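Long-range contacts in putative Type I topoisomerase (Deinococcus radiodurans, PDB 3M4A), which probably catalyses the ATP-independent breakage of single DNA strands, followed by strand passage and rejoining, as a member of the type IB topoisomerase family: residues L251-E257 with Y298-L304; W92-T96 with L332-R336; V133-R137 with S178-A182; K236-T240 with G287-C291; A60-A66 with Y77-F83. All coordinates share one frame; numbering follows the deposited sequence. Where two conformers were deposited one is given.

Interaction 1 of 5, residues L251-E257 with Y298-L304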
# COMPACT_ATOMS: atom_id res chain seq x y z
N LEU A 251 0.22 16.22 11.32
CA LEU A 251 0.56 17.63 11.31
C LEU A 251 -0.66 18.54 11.06
O LEU A 251 -0.81 19.60 11.69
CB LEU A 251 1.68 17.89 10.29
CG LEU A 251 3.03 17.23 10.63
CD1 LEU A 251 4.01 17.32 9.46
CD2 LEU A 251 3.64 17.85 11.90
N ALA A 252 -1.55 18.13 10.16
CA ALA A 252 -2.75 18.91 9.87
C ALA A 252 -3.63 19.01 11.12
O ALA A 252 -4.21 20.07 11.42
CB ALA A 252 -3.53 18.27 8.73
N GLN A 253 -3.70 17.92 11.87
CA GLN A 253 -4.53 17.86 13.05
C GLN A 253 -3.93 18.60 14.23
O GLN A 253 -4.64 19.33 14.95
CB GLN A 253 -4.82 16.39 13.37
CG GLN A 253 -5.76 15.83 12.34
CD GLN A 253 -5.83 14.32 12.34
OE1 GLN A 253 -5.53 13.66 13.34
NE2 GLN A 253 -6.26 13.78 11.22
N GLN A 254 -2.62 18.47 14.42
CA GLN A 254 -1.92 19.22 15.47
C GLN A 254 -2.03 20.71 15.19
O GLN A 254 -2.34 21.50 16.09
CB GLN A 254 -0.45 18.81 15.57
CG GLN A 254 -0.21 17.35 15.97
CD GLN A 254 -1.06 16.92 17.16
OE1 GLN A 254 -0.98 17.50 18.25
NE2 GLN A 254 -1.91 15.92 16.94
N GLY A 255 -1.78 21.09 13.94
CA GLY A 255 -1.92 22.47 13.50
C GLY A 255 -0.56 23.12 13.44
O GLY A 255 0.39 22.69 14.10
N THR A 256 -0.49 24.19 12.65
CA THR A 256 0.76 24.91 12.42
C THR A 256 1.15 25.74 13.64
O THR A 256 0.33 26.00 14.54
CB THR A 256 0.64 25.82 11.18
OG1 THR A 256 -0.50 26.68 11.32
CG2 THR A 256 0.49 25.00 9.90
N GLU A 257 2.42 26.12 13.67
CA GLU A 257 3.00 26.88 14.77
C GLU A 257 3.48 28.21 14.22
O GLU A 257 3.88 28.29 13.07
CB GLU A 257 4.16 26.12 15.38
CG GLU A 257 3.75 24.90 16.22
CD GLU A 257 2.94 25.28 17.45
OE1 GLU A 257 3.04 26.45 17.90
OE2 GLU A 257 2.20 24.42 17.96
N TYR A 298 4.84 22.03 6.18
CA TYR A 298 4.47 22.36 7.55
C TYR A 298 5.26 23.56 8.08
O TYR A 298 4.70 24.45 8.70
CB TYR A 298 4.69 21.15 8.46
CG TYR A 298 4.24 21.40 9.88
CD1 TYR A 298 2.89 21.49 10.19
CD2 TYR A 298 5.17 21.59 10.90
CE1 TYR A 298 2.47 21.74 11.48
CE2 TYR A 298 4.77 21.83 12.20
CZ TYR A 298 3.42 21.91 12.49
OH TYR A 298 3.01 22.17 13.78
N LEU A 299 6.56 23.57 7.80
CA LEU A 299 7.44 24.66 8.24
C LEU A 299 7.12 26.00 7.59
O LEU A 299 7.43 27.06 8.15
CB LEU A 299 8.90 24.27 8.01
CG LEU A 299 9.39 23.19 8.98
CD1 LEU A 299 10.76 22.67 8.58
CD2 LEU A 299 9.41 23.70 10.40
N ASP A 300 6.47 25.96 6.43
CA ASP A 300 5.96 27.14 5.74
C ASP A 300 4.48 27.42 6.06
O ASP A 300 3.85 28.25 5.40
CB ASP A 300 6.15 26.98 4.23
CG ASP A 300 7.60 27.19 3.79
OD1 ASP A 300 8.39 27.75 4.58
OD2 ASP A 300 7.94 26.80 2.66
N GLY A 301 3.92 26.71 7.05
CA GLY A 301 2.56 26.94 7.54
C GLY A 301 1.45 26.34 6.69
O GLY A 301 0.30 26.80 6.72
N LYS A 302 1.78 25.28 5.94
CA LYS A 302 0.81 24.65 5.05
C LYS A 302 0.63 23.18 5.42
O LYS A 302 1.60 22.49 5.69
CB LYS A 302 1.26 24.77 3.60
CG LYS A 302 1.34 26.23 3.12
CD LYS A 302 1.99 26.33 1.76
CE LYS A 302 1.91 27.75 1.20
NZ LYS A 302 3.20 28.13 0.56
N VAL A 303 -0.61 22.73 5.42
CA VAL A 303 -0.95 21.35 5.82
C VAL A 303 -1.93 20.77 4.80
O VAL A 303 -2.31 21.45 3.83
CB VAL A 303 -1.53 21.30 7.23
CG1 VAL A 303 -0.45 21.69 8.26
CG2 VAL A 303 -2.76 22.21 7.36
N LEU A 304 -2.35 19.52 5.00
CA LEU A 304 -3.24 18.86 4.01
C LEU A 304 -4.46 19.72 3.66
O LEU A 304 -4.84 19.79 2.50
CB LEU A 304 -3.73 17.51 4.53
CG LEU A 304 -2.69 16.40 4.60
CD1 LEU A 304 -3.32 15.14 5.23
CD2 LEU A 304 -2.09 16.10 3.22
O HOH W 1 3.94 25.34 11.31
O HOH W 2 6.51 27.62 11.01
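Leu251 and a water occupy the two faces of the Tyr298 ring. Leu251 CD2 stands 3.9 Å from the Tyr298 ring centroid and only 2° off the normal, a CH-pi contact, while water 1 sits over the centre of the opposite face; Gly255 O and Val303 CG1 lie at the edge, in the ring plane. With CG anti to the backbone N (chi1 -176°), Tyr298 reaches across to the chain leaving the helix of Leu251. Its OH gives a hydrogen bond of 2.7 Å to Gly255 O, tilted 27° from the carbonyl plane, tying the ring to the turn. Gly255 has a positive phi at which any side chain would jam against the preceding carbonyl. Water 1 accepts from Glu257 N at 2.9 Å and so bridges the two segments, lying close to Tyr298 O as well. Further along, Thr256 CG2 packs 3.6 Å from Gly301 C, and Ala252 CB meets Val303 CB at 3.9 Å. Gly301, again with positive phi, is the C-prime residue of a Schellman motif, in which Lys302 N bonds Arg297 O and Gly301 N bonds Tyr298 O; two helix C-termini thus unwind against each other. Around them, Val266 of helix 260-278 touches both Leu251 and Tyr298, and the Leu304 side chain packs against Ala327 and Leu328 of helix 323-337.

Interaction 2 of 5, residues W92-T96 with L332-R336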
# COMPACT_ATOMS: atom_id res chain seq x y z
N TRP A 92 9.28 12.01 -3.35
CA TRP A 92 8.05 12.71 -3.73
C TRP A 92 7.59 12.32 -5.13
O TRP A 92 6.39 12.20 -5.37
CB TRP A 92 8.16 14.23 -3.57
CG TRP A 92 9.12 14.90 -4.49
CD1 TRP A 92 10.43 15.15 -4.25
CD2 TRP A 92 8.85 15.40 -5.80
NE1 TRP A 92 11.00 15.78 -5.32
CE2 TRP A 92 10.05 15.95 -6.29
CE3 TRP A 92 7.71 15.44 -6.62
CZ2 TRP A 92 10.16 16.53 -7.56
CZ3 TRP A 92 7.82 16.03 -7.88
CH2 TRP A 92 9.03 16.57 -8.33
N GLN A 93 8.54 12.06 -6.03
CA GLN A 93 8.22 11.61 -7.39
C GLN A 93 7.62 10.20 -7.42
O GLN A 93 6.60 9.97 -8.07
CB GLN A 93 9.47 11.63 -8.28
CG GLN A 93 10.07 12.99 -8.46
CD GLN A 93 11.36 12.92 -9.25
OE1 GLN A 93 12.37 12.41 -8.78
NE2 GLN A 93 11.33 13.45 -10.47
N ARG A 94 8.27 9.27 -6.73
CA ARG A 94 7.77 7.90 -6.66
C ARG A 94 6.39 7.85 -6.01
O ARG A 94 5.50 7.13 -6.49
CB ARG A 94 8.74 6.98 -5.92
CG ARG A 94 8.40 5.51 -6.10
CD ARG A 94 9.38 4.62 -5.38
NE ARG A 94 8.95 3.22 -5.33
CZ ARG A 94 9.21 2.32 -6.28
NH1 ARG A 94 9.92 2.66 -7.35
NH2 ARG A 94 8.79 1.07 -6.15
N LEU A 95 6.19 8.61 -4.94
CA LEU A 95 4.91 8.60 -4.22
C LEU A 95 3.77 9.25 -4.99
O LEU A 95 2.62 8.81 -4.89
CB LEU A 95 5.04 9.27 -2.84
CG LEU A 95 5.83 8.52 -1.76
CD1 LEU A 95 5.69 9.20 -0.41
CD2 LEU A 95 5.40 7.06 -1.68
N THR A 96 4.05 10.31 -5.74
CA THR A 96 3.02 10.91 -6.59
C THR A 96 2.54 9.90 -7.61
O THR A 96 1.35 9.77 -7.86
CB THR A 96 3.57 12.15 -7.33
OG1 THR A 96 4.14 13.06 -6.38
CG2 THR A 96 2.46 12.85 -8.10
N LEU A 332 2.13 16.76 -2.63
CA LEU A 332 3.35 16.27 -3.27
C LEU A 332 3.51 16.88 -4.66
O LEU A 332 4.63 17.22 -5.07
CB LEU A 332 3.37 14.76 -3.36
CG LEU A 332 3.44 14.03 -2.01
CD1 LEU A 332 3.27 12.52 -2.24
CD2 LEU A 332 4.76 14.33 -1.26
N GLU A 333 2.40 17.01 -5.38
CA GLU A 333 2.43 17.63 -6.71
C GLU A 333 2.92 19.10 -6.67
O GLU A 333 3.48 19.58 -7.67
CB GLU A 333 1.06 17.50 -7.39
CG GLU A 333 0.80 16.07 -7.87
CD GLU A 333 -0.58 15.85 -8.49
OE1 GLU A 333 -1.55 16.55 -8.11
OE2 GLU A 333 -0.68 14.93 -9.34
N SER A 334 2.77 19.79 -5.55
CA SER A 334 3.26 21.17 -5.46
C SER A 334 4.79 21.26 -5.56
O SER A 334 5.31 22.32 -5.90
CB SER A 334 2.78 21.84 -4.17
OG SER A 334 3.43 21.32 -3.03
N GLU A 335 5.50 20.17 -5.28
CA GLU A 335 6.96 20.17 -5.37
C GLU A 335 7.39 20.26 -6.83
O GLU A 335 8.38 20.92 -7.16
CB GLU A 335 7.55 18.92 -4.70
CG GLU A 335 9.10 18.89 -4.60
CD GLU A 335 9.70 19.86 -3.58
OE1 GLU A 335 8.98 20.57 -2.86
OE2 GLU A 335 10.95 19.90 -3.50
N ARG A 336 6.64 19.60 -7.72
CA ARG A 336 6.86 19.70 -9.16
C ARG A 336 6.65 21.13 -9.62
O ARG A 336 7.45 21.67 -10.39
CB ARG A 336 5.91 18.77 -9.91
CG ARG A 336 6.03 18.83 -11.44
CD ARG A 336 5.17 17.78 -12.10
NE ARG A 336 5.59 16.43 -11.74
CZ ARG A 336 6.65 15.79 -12.26
NH1 ARG A 336 7.42 16.37 -13.18
NH2 ARG A 336 6.94 14.56 -11.85
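Helix segments 92-96 and 332-336 run at 125° between their N-to-C directions, their axes 9.5 Å apart at closest, with Trp92 and Leu332 the nearest pair of CA atoms. Trp92 CG is wedged between the backbone N and the carbonyl carbon (chi1 66°), and the indole lies against the last turns of the partner helix. Glu335 CG sits over one face, 3.6 Å from the centroid of the Trp92 five-membered ring, a CH-pi contact; the opposite face is covered by Gln93 CG of the same helix. The far rim of the six-membered ring meets Arg336, Trp92 CZ3 lying 3.9 Å from Arg336 CB. This is plain helix-helix packing, joining helix 91-113 to helix 323-337 near the end of the modelled chain. Replacing Trp92 by an alanine would probably uncover the aliphatic part of Glu335 and leave a gap between the helices. Leu332 packs beside the base of Trp92, its CD2 4.1 Å from Trp92 CB and its CD1 3.7 Å from Leu95 CB. Thr96 has two side-chain conformers; in one of them OG1 gives a 2.6 Å hydrogen bond to Trp92 O, which also accepts from the backbone Thr96 N, and CG2 touches Glu333 CG at 3.6 Å. The carboxylate of Glu335 turns away to a salt bridge with Arg297.

Interaction 3 of 5, residues V133-R137 with S178-A182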
# COMPACT_ATOMS: atom_id res chain seq x y z
N VAL A 133 -4.06 0.26 4.45
CA VAL A 133 -4.68 1.09 5.48
C VAL A 133 -4.00 0.97 6.85
O VAL A 133 -4.21 1.83 7.72
CB VAL A 133 -6.23 0.84 5.61
CG1 VAL A 133 -6.91 0.91 4.23
CG2 VAL A 133 -6.53 -0.48 6.29
N ALA A 134 -3.22 -0.09 7.06
CA ALA A 134 -2.56 -0.31 8.35
C ALA A 134 -1.04 -0.47 8.31
O ALA A 134 -0.42 -0.61 9.36
CB ALA A 134 -3.20 -1.49 9.06
N ARG A 135 -0.45 -0.45 7.11
CA ARG A 135 1.00 -0.24 6.96
C ARG A 135 1.80 -1.41 7.54
O ARG A 135 2.92 -1.25 8.06
CB ARG A 135 1.41 1.10 7.55
CG ARG A 135 0.73 2.29 6.87
CD ARG A 135 0.80 3.58 7.68
NE ARG A 135 0.11 3.50 8.96
CZ ARG A 135 -1.17 3.80 9.16
NH1 ARG A 135 -1.93 4.21 8.16
NH2 ARG A 135 -1.69 3.70 10.37
N PHE A 136 1.24 -2.61 7.40
CA PHE A 136 1.96 -3.84 7.76
C PHE A 136 3.17 -4.09 6.85
O PHE A 136 3.18 -3.70 5.68
CB PHE A 136 1.06 -5.05 7.58
CG PHE A 136 0.06 -5.30 8.69
CD1 PHE A 136 0.36 -6.16 9.75
CD2 PHE A 136 -1.22 -4.77 8.61
CE1 PHE A 136 -0.59 -6.43 10.72
CE2 PHE A 136 -2.18 -5.04 9.56
CZ PHE A 136 -1.87 -5.86 10.63
N ARG A 137 4.15 -4.79 7.41
CA ARG A 137 5.14 -5.52 6.61
C ARG A 137 4.52 -6.85 6.18
O ARG A 137 3.67 -7.40 6.88
CB ARG A 137 6.38 -5.80 7.45
CG ARG A 137 7.11 -4.58 7.97
CD ARG A 137 8.24 -5.06 8.85
NE ARG A 137 9.07 -4.01 9.43
CZ ARG A 137 8.82 -3.38 10.57
NH1 ARG A 137 7.74 -3.64 11.29
NH2 ARG A 137 9.68 -2.47 11.00
N SER A 178 6.81 -4.49 19.98
CA SER A 178 5.39 -4.76 20.21
C SER A 178 4.60 -3.88 19.25
O SER A 178 4.68 -2.65 19.32
CB SER A 178 5.02 -4.44 21.65
OG SER A 178 3.68 -4.79 21.92
N GLN A 179 3.85 -4.50 18.34
CA GLN A 179 3.11 -3.78 17.31
C GLN A 179 1.63 -3.78 17.66
O GLN A 179 1.09 -4.78 18.14
CB GLN A 179 3.28 -4.41 15.92
CG GLN A 179 4.70 -4.54 15.38
CD GLN A 179 5.14 -3.38 14.49
OE1 GLN A 179 6.17 -3.64 13.70
NE2 GLN A 179 4.58 -2.28 14.52
N HIS A 180 0.99 -2.63 17.41
CA HIS A 180 -0.45 -2.48 17.55
C HIS A 180 -0.98 -1.81 16.28
O HIS A 180 -0.46 -0.77 15.86
CB HIS A 180 -0.74 -1.62 18.78
CG HIS A 180 0.03 -2.07 20.00
ND1 HIS A 180 -0.44 -3.04 20.86
CD2 HIS A 180 1.25 -1.72 20.45
CE1 HIS A 180 0.45 -3.25 21.81
NE2 HIS A 180 1.49 -2.47 21.59
N LYS A 181 -2.03 -2.38 15.70
CA LYS A 181 -2.64 -1.82 14.50
C LYS A 181 -4.13 -2.00 14.62
O LYS A 181 -4.58 -2.87 15.32
CB LYS A 181 -2.13 -2.56 13.28
CG LYS A 181 -0.61 -2.46 13.15
CD LYS A 181 -0.11 -3.01 11.86
CE LYS A 181 1.38 -2.75 11.71
NZ LYS A 181 1.73 -1.31 11.43
N ALA A 182 -4.88 -1.15 13.94
CA ALA A 182 -6.35 -1.23 14.02
C ALA A 182 -6.96 -0.70 12.75
O ALA A 182 -6.41 0.17 12.09
CB ALA A 182 -6.87 -0.44 15.21
O HOH W 3 -5.08 1.95 10.40
O HOH W 4 4.34 -2.12 11.13
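At the C-terminal end of helix 120-134, where the chain turns into a loop at Ala134 to Phe136, Lys181 reaches in from an edge strand, 178-183, of a three-stranded antiparallel sheet. Its CD lies over the centre of the Phe136 ring, 3.5 Å from the centroid and 8° off the normal, a CH-pi contact. Beyond it the chain bends at chi4 (-72°), bringing NZ to Ala134 O in a 3.1 Å hydrogen bond nearly along the C=O axis. NZ also donates to water 4 at 2.7 Å and to Asp277 O, so three acceptors grip this buried ammonium. Without the lysine, as with an alanine here, Ala134 O is likely to lose this donor and Phe136 the cover on one face. Nearby, Arg137 NH1 makes a weak bond of 2.9 Å to Gln179 OE1, which lies in the guanidinium plane while the amide is turned 63° from it. Water 3 joins the backbones by donating to Val133 O and Ala182 O. Phe136 also meets Phe169 edge-to-face on neighbouring strand 166-172 and rests on Leu130 and Leu131 of helix 120-134; Arg135 is salt-bridged to Asp277 of helix 260-278.

Interaction 4 of 5, residues K236-T240 with G287-C291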
# COMPACT_ATOMS: atom_id res chain seq x y z
N LYS A 236 6.54 -2.40 0.04
CA LYS A 236 7.20 -1.35 0.81
C LYS A 236 6.61 0.03 0.52
O LYS A 236 6.60 0.91 1.40
CB LYS A 236 8.71 -1.30 0.54
CG LYS A 236 9.43 -0.30 1.43
CD LYS A 236 10.95 -0.39 1.32
CE LYS A 236 11.62 0.27 2.51
NZ LYS A 236 11.14 1.66 2.77
N ASP A 237 6.14 0.23 -0.70
CA ASP A 237 5.53 1.50 -1.06
C ASP A 237 4.29 1.81 -0.21
O ASP A 237 3.97 2.98 0.00
CB ASP A 237 5.21 1.56 -2.55
CG ASP A 237 6.46 1.63 -3.41
OD1 ASP A 237 7.18 2.64 -3.30
OD2 ASP A 237 6.72 0.67 -4.18
N PHE A 238 3.60 0.80 0.29
CA PHE A 238 2.46 1.07 1.20
C PHE A 238 2.94 1.68 2.52
O PHE A 238 2.22 2.49 3.12
CB PHE A 238 1.68 -0.19 1.53
CG PHE A 238 0.86 -0.73 0.38
CD1 PHE A 238 -0.19 0.01 -0.16
CD2 PHE A 238 1.11 -2.00 -0.12
CE1 PHE A 238 -0.96 -0.49 -1.19
CE2 PHE A 238 0.34 -2.52 -1.16
CZ PHE A 238 -0.70 -1.76 -1.70
N ARG A 239 4.14 1.32 2.95
CA ARG A 239 4.67 1.84 4.21
C ARG A 239 5.26 3.24 4.07
O ARG A 239 5.06 4.08 4.94
CB ARG A 239 5.68 0.87 4.83
CG ARG A 239 4.96 -0.28 5.51
CD ARG A 239 5.88 -1.45 5.83
NE ARG A 239 6.99 -1.06 6.71
CZ ARG A 239 6.89 -0.92 8.04
NH1 ARG A 239 5.73 -1.10 8.67
NH2 ARG A 239 7.97 -0.61 8.74
N THR A 240 5.91 3.53 2.95
CA THR A 240 6.41 4.88 2.68
C THR A 240 5.23 5.84 2.39
O THR A 240 5.16 6.93 2.95
CB THR A 240 7.43 4.90 1.54
OG1 THR A 240 6.85 4.36 0.34
CG2 THR A 240 8.68 4.08 1.91
N GLY A 287 14.38 9.20 8.01
CA GLY A 287 15.31 9.00 6.90
C GLY A 287 14.77 8.28 5.67
O GLY A 287 15.18 8.60 4.55
N SER A 288 13.87 7.32 5.86
CA SER A 288 13.45 6.42 4.79
C SER A 288 11.94 6.35 4.51
O SER A 288 11.54 5.86 3.45
CB SER A 288 13.92 5.00 5.09
OG SER A 288 15.34 4.92 5.09
N TYR A 289 11.10 6.82 5.43
CA TYR A 289 9.67 6.60 5.28
C TYR A 289 8.87 7.88 5.01
O TYR A 289 8.12 7.93 4.04
CB TYR A 289 9.12 5.77 6.45
CG TYR A 289 9.57 4.32 6.38
CD1 TYR A 289 10.73 3.89 7.01
CD2 TYR A 289 8.86 3.40 5.62
CE1 TYR A 289 11.16 2.57 6.92
CE2 TYR A 289 9.28 2.07 5.53
CZ TYR A 289 10.43 1.67 6.17
OH TYR A 289 10.82 0.34 6.07
N ILE A 290 9.06 8.93 5.82
CA ILE A 290 8.27 10.16 5.65
C ILE A 290 8.93 11.04 4.59
O ILE A 290 10.10 11.43 4.73
CB ILE A 290 8.17 10.97 6.96
CG1 ILE A 290 7.55 10.15 8.10
CG2 ILE A 290 7.34 12.23 6.75
CD1 ILE A 290 7.64 10.80 9.46
N CYS A 291 8.18 11.37 3.54
CA CYS A 291 8.69 12.27 2.51
C CYS A 291 8.92 13.67 3.11
O CYS A 291 8.02 14.25 3.69
CB CYS A 291 7.73 12.33 1.32
SG CYS A 291 8.26 13.48 0.04
O HOH W 5 9.28 -1.55 4.89
O HOH W 6 11.12 -1.72 8.28
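Tyr289 lies across one side of the helical turn Lys236 to Thr240, at the C-terminal part of helix 282-289, where the backbone widens into a pi-type turn. The contact belongs to the helical part of the type IB catalytic core, which in this family carries the DNA-cleaving site; here the nearest atom is about 14 Å from the bound nucleic acid. Packing comes first. Arg239 CB is 3.9 Å from Tyr289 CE2, and Thr240 CG2 touches Tyr289 CD2 at 3.8 Å, both meeting the ring obliquely. CG2 of Thr240 also comes to 3.7 Å from Ser288 O. The end of Lys236, crossing the ring at about a right angle, brings NZ to 3.4 Å from Tyr289 CE2; the chain is bent there (chi4 -52°), having run extended from the helix. Direct hydrogen bonds between the segments are absent, and polar contact passes through waters. Water 5 lies in the plane of the Tyr289 ring, 2.7 Å from Tyr289 OH, and accepts from Arg239 NE; water 6 lies 3.0 Å from Tyr289 OH and accepts only weakly from Arg239 NH2. A bend at chi3 (60°) lets the guanidinium of Arg239 stand 78° to the ring while NH1 is hydrogen-bonded to Arg135 O and NH2 to Leu278 O. The backbones approach as well: Thr240 O and Tyr289 O, both acceptors, are 3.3 Å apart, and Thr244 OG1 is hydrogen-bonded to the first and weakly to the second.

Interaction 5 of 5, residues A60-A66 with Y77-F83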
# COMPACT_ATOMS: atom_id res chain seq x y z
N ALA A 60 6.21 7.15 -23.12
CA ALA A 60 7.54 6.86 -22.58
C ALA A 60 7.60 6.94 -21.05
O ALA A 60 8.56 6.45 -20.45
CB ALA A 60 8.58 7.80 -23.19
N GLU A 61 6.59 7.54 -20.42
CA GLU A 61 6.63 7.83 -18.98
C GLU A 61 6.03 6.72 -18.10
O GLU A 61 6.51 6.50 -16.99
CB GLU A 61 5.94 9.16 -18.68
CG GLU A 61 6.81 10.39 -18.95
CD GLU A 61 7.17 10.55 -20.42
OE1 GLU A 61 6.39 10.11 -21.29
OE2 GLU A 61 8.24 11.13 -20.72
N ASN A 62 4.98 6.05 -18.58
CA ASN A 62 4.29 5.00 -17.81
C ASN A 62 5.22 4.01 -17.10
O ASN A 62 6.10 3.43 -17.73
CB ASN A 62 3.34 4.21 -18.71
CG ASN A 62 2.02 4.91 -18.93
OD1 ASN A 62 1.37 5.36 -17.98
ND2 ASN A 62 1.59 5.00 -20.19
N GLU A 63 5.00 3.82 -15.80
CA GLU A 63 5.81 2.89 -15.00
C GLU A 63 5.68 1.43 -15.46
O GLU A 63 6.61 0.64 -15.28
CB GLU A 63 5.47 3.01 -13.50
CG GLU A 63 4.03 2.64 -13.10
CD GLU A 63 3.07 3.83 -13.12
OE1 GLU A 63 3.39 4.86 -13.74
OE2 GLU A 63 1.98 3.72 -12.51
N LEU A 64 4.52 1.07 -16.01
CA LEU A 64 4.33 -0.24 -16.65
C LEU A 64 4.41 -0.08 -18.17
O LEU A 64 3.48 0.44 -18.79
CB LEU A 64 2.99 -0.86 -16.24
CG LEU A 64 2.70 -2.25 -16.84
CD1 LEU A 64 3.87 -3.20 -16.63
CD2 LEU A 64 1.42 -2.83 -16.26
N GLN A 65 5.52 -0.53 -18.74
CA GLN A 65 5.82 -0.31 -20.16
C GLN A 65 5.23 -1.38 -21.08
O GLN A 65 4.87 -1.08 -22.22
CB GLN A 65 7.33 -0.18 -20.37
CG GLN A 65 7.86 1.19 -19.96
CD GLN A 65 7.54 2.25 -20.99
OE1 GLN A 65 7.97 2.15 -22.14
NE2 GLN A 65 6.78 3.27 -20.59
N ALA A 66 5.14 -2.62 -20.61
CA ALA A 66 4.48 -3.69 -21.37
C ALA A 66 4.04 -4.87 -20.50
O ALA A 66 4.65 -5.15 -19.46
CB ALA A 66 5.39 -4.18 -22.49
N TYR A 77 5.73 -8.94 -17.23
CA TYR A 77 5.76 -7.47 -17.33
C TYR A 77 7.14 -6.92 -17.64
O TYR A 77 8.16 -7.50 -17.26
CB TYR A 77 5.28 -6.85 -16.01
CG TYR A 77 3.97 -7.39 -15.51
CD1 TYR A 77 2.76 -6.85 -15.95
CD2 TYR A 77 3.92 -8.44 -14.59
CE1 TYR A 77 1.54 -7.35 -15.50
CE2 TYR A 77 2.71 -8.94 -14.12
CZ TYR A 77 1.52 -8.39 -14.58
OH TYR A 77 0.32 -8.89 -14.13
N ARG A 78 7.16 -5.77 -18.32
CA ARG A 78 8.37 -4.96 -18.45
C ARG A 78 8.09 -3.54 -17.96
O ARG A 78 7.07 -2.95 -18.29
CB ARG A 78 8.87 -4.96 -19.90
CG ARG A 78 9.39 -6.31 -20.39
CD ARG A 78 10.57 -6.80 -19.54
NE ARG A 78 11.22 -8.00 -20.08
CZ ARG A 78 10.74 -9.24 -19.97
NH1 ARG A 78 9.59 -9.50 -19.35
NH2 ARG A 78 11.43 -10.25 -20.49
N TYR A 79 9.02 -3.01 -17.18
CA TYR A 79 8.80 -1.77 -16.44
C TYR A 79 9.69 -0.62 -16.92
O TYR A 79 10.70 -0.83 -17.59
CB TYR A 79 9.07 -2.01 -14.96
CG TYR A 79 8.20 -3.06 -14.31
CD1 TYR A 79 6.81 -2.97 -14.37
CD2 TYR A 79 8.76 -4.11 -13.60
CE1 TYR A 79 6.00 -3.92 -13.76
CE2 TYR A 79 7.97 -5.07 -12.98
CZ TYR A 79 6.59 -4.96 -13.06
OH TYR A 79 5.81 -5.91 -12.44
N HIS A 80 9.31 0.59 -16.54
CA HIS A 80 10.14 1.78 -16.74
C HIS A 80 11.32 1.68 -15.77
O HIS A 80 11.11 1.40 -14.59
CB HIS A 80 9.31 3.03 -16.45
CG HIS A 80 9.94 4.30 -16.89
ND1 HIS A 80 11.14 4.76 -16.39
CD2 HIS A 80 9.53 5.24 -17.78
CE1 HIS A 80 11.45 5.91 -16.95
NE2 HIS A 80 10.48 6.23 -17.80
N PRO A 81 12.55 1.91 -16.26
CA PRO A 81 13.74 1.71 -15.41
C PRO A 81 13.84 2.63 -14.18
O PRO A 81 14.44 2.24 -13.18
CB PRO A 81 14.91 1.98 -16.38
CG PRO A 81 14.33 2.81 -17.47
CD PRO A 81 12.92 2.35 -17.62
N ASP A 82 13.25 3.82 -14.26
CA ASP A 82 13.24 4.75 -13.13
C ASP A 82 12.46 4.22 -11.91
O ASP A 82 12.63 4.72 -10.80
CB ASP A 82 12.67 6.11 -13.55
CG ASP A 82 13.66 6.95 -14.34
OD1 ASP A 82 14.85 6.56 -14.42
OD2 ASP A 82 13.25 8.00 -14.88
N PHE A 83 11.62 3.21 -12.13
CA PHE A 83 10.83 2.61 -11.06
C PHE A 83 11.37 1.27 -10.56
O PHE A 83 10.84 0.70 -9.61
CB PHE A 83 9.37 2.50 -11.51
CG PHE A 83 8.69 3.82 -11.66
CD1 PHE A 83 8.82 4.56 -12.83
CD2 PHE A 83 7.96 4.37 -10.61
CE1 PHE A 83 8.22 5.80 -12.96
CE2 PHE A 83 7.36 5.60 -10.73
CZ PHE A 83 7.49 6.33 -11.90
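Ala66 and Arg78 form the tight end of this antiparallel hairpin. Arg78 N bonds Ala66 O at 2.8 Å, and Arg78 O receives two donors, Gln65 N at 2.9 Å and Ala66 N at 3.0 Å. Two residues thus face one, a classic beta bulge, which shifts the register before the non-hydrogen-bonded pair of Leu64 and Tyr79. CG of Leu64 is anti to the backbone N (chi1 -179°), and its CD1 reaches Tyr79 CE1 at 3.6 Å and Tyr77 CD1 at 3.9 Å. Beyond the Leu64-Tyr79 pair, His80 N gives a straight bond (172°) to Glu63 O, reached from above the carbonyl plane. Next to it Glu63 CB rests over the face of Phe83, 3.8 Å from the ring centroid. Toward the exposed residues Ala60 and Glu61 no hydrogen bond joins the segments: Ala60 O comes to 3.1 Å from His80 CD2, at the ring edge, without bonding the imidazole. The guanidinium of Arg78 leads away from the partner strand. Leu64 is covered by Leu8 of helix 4-8, Gln65 by Leu45 of helix 41-45, and Glu63 is salt-bridged to Arg97 of helix 91-113.

Overall arrangement
Interaction 3 is the most buried of the five, with a lysine gripped by backbone carbonyls; interactions 1, 2 and 5 are partly buried, and interaction 4 is a surface contact, bridged by water. Interactions 3 and 4 touch through Arg239, whose NH1 probably bonds Arg135 O. Interactions 1 and 4 share helix 235-254, at its C-terminal and N-terminal ends, while helices 292-299 and 282-289 follow one another. Interaction 2, apolar and CH-pi in character, meets interaction 4 where Arg94 salt-bridges Asp237 and Cys291 packs on Trp92. Arg94 also probably bonds Phe83 O, linking interaction 5. That hairpin is held mainly by backbone bonds and lies opposite interaction 3 about the chain's centre, their centres 30 Å apart.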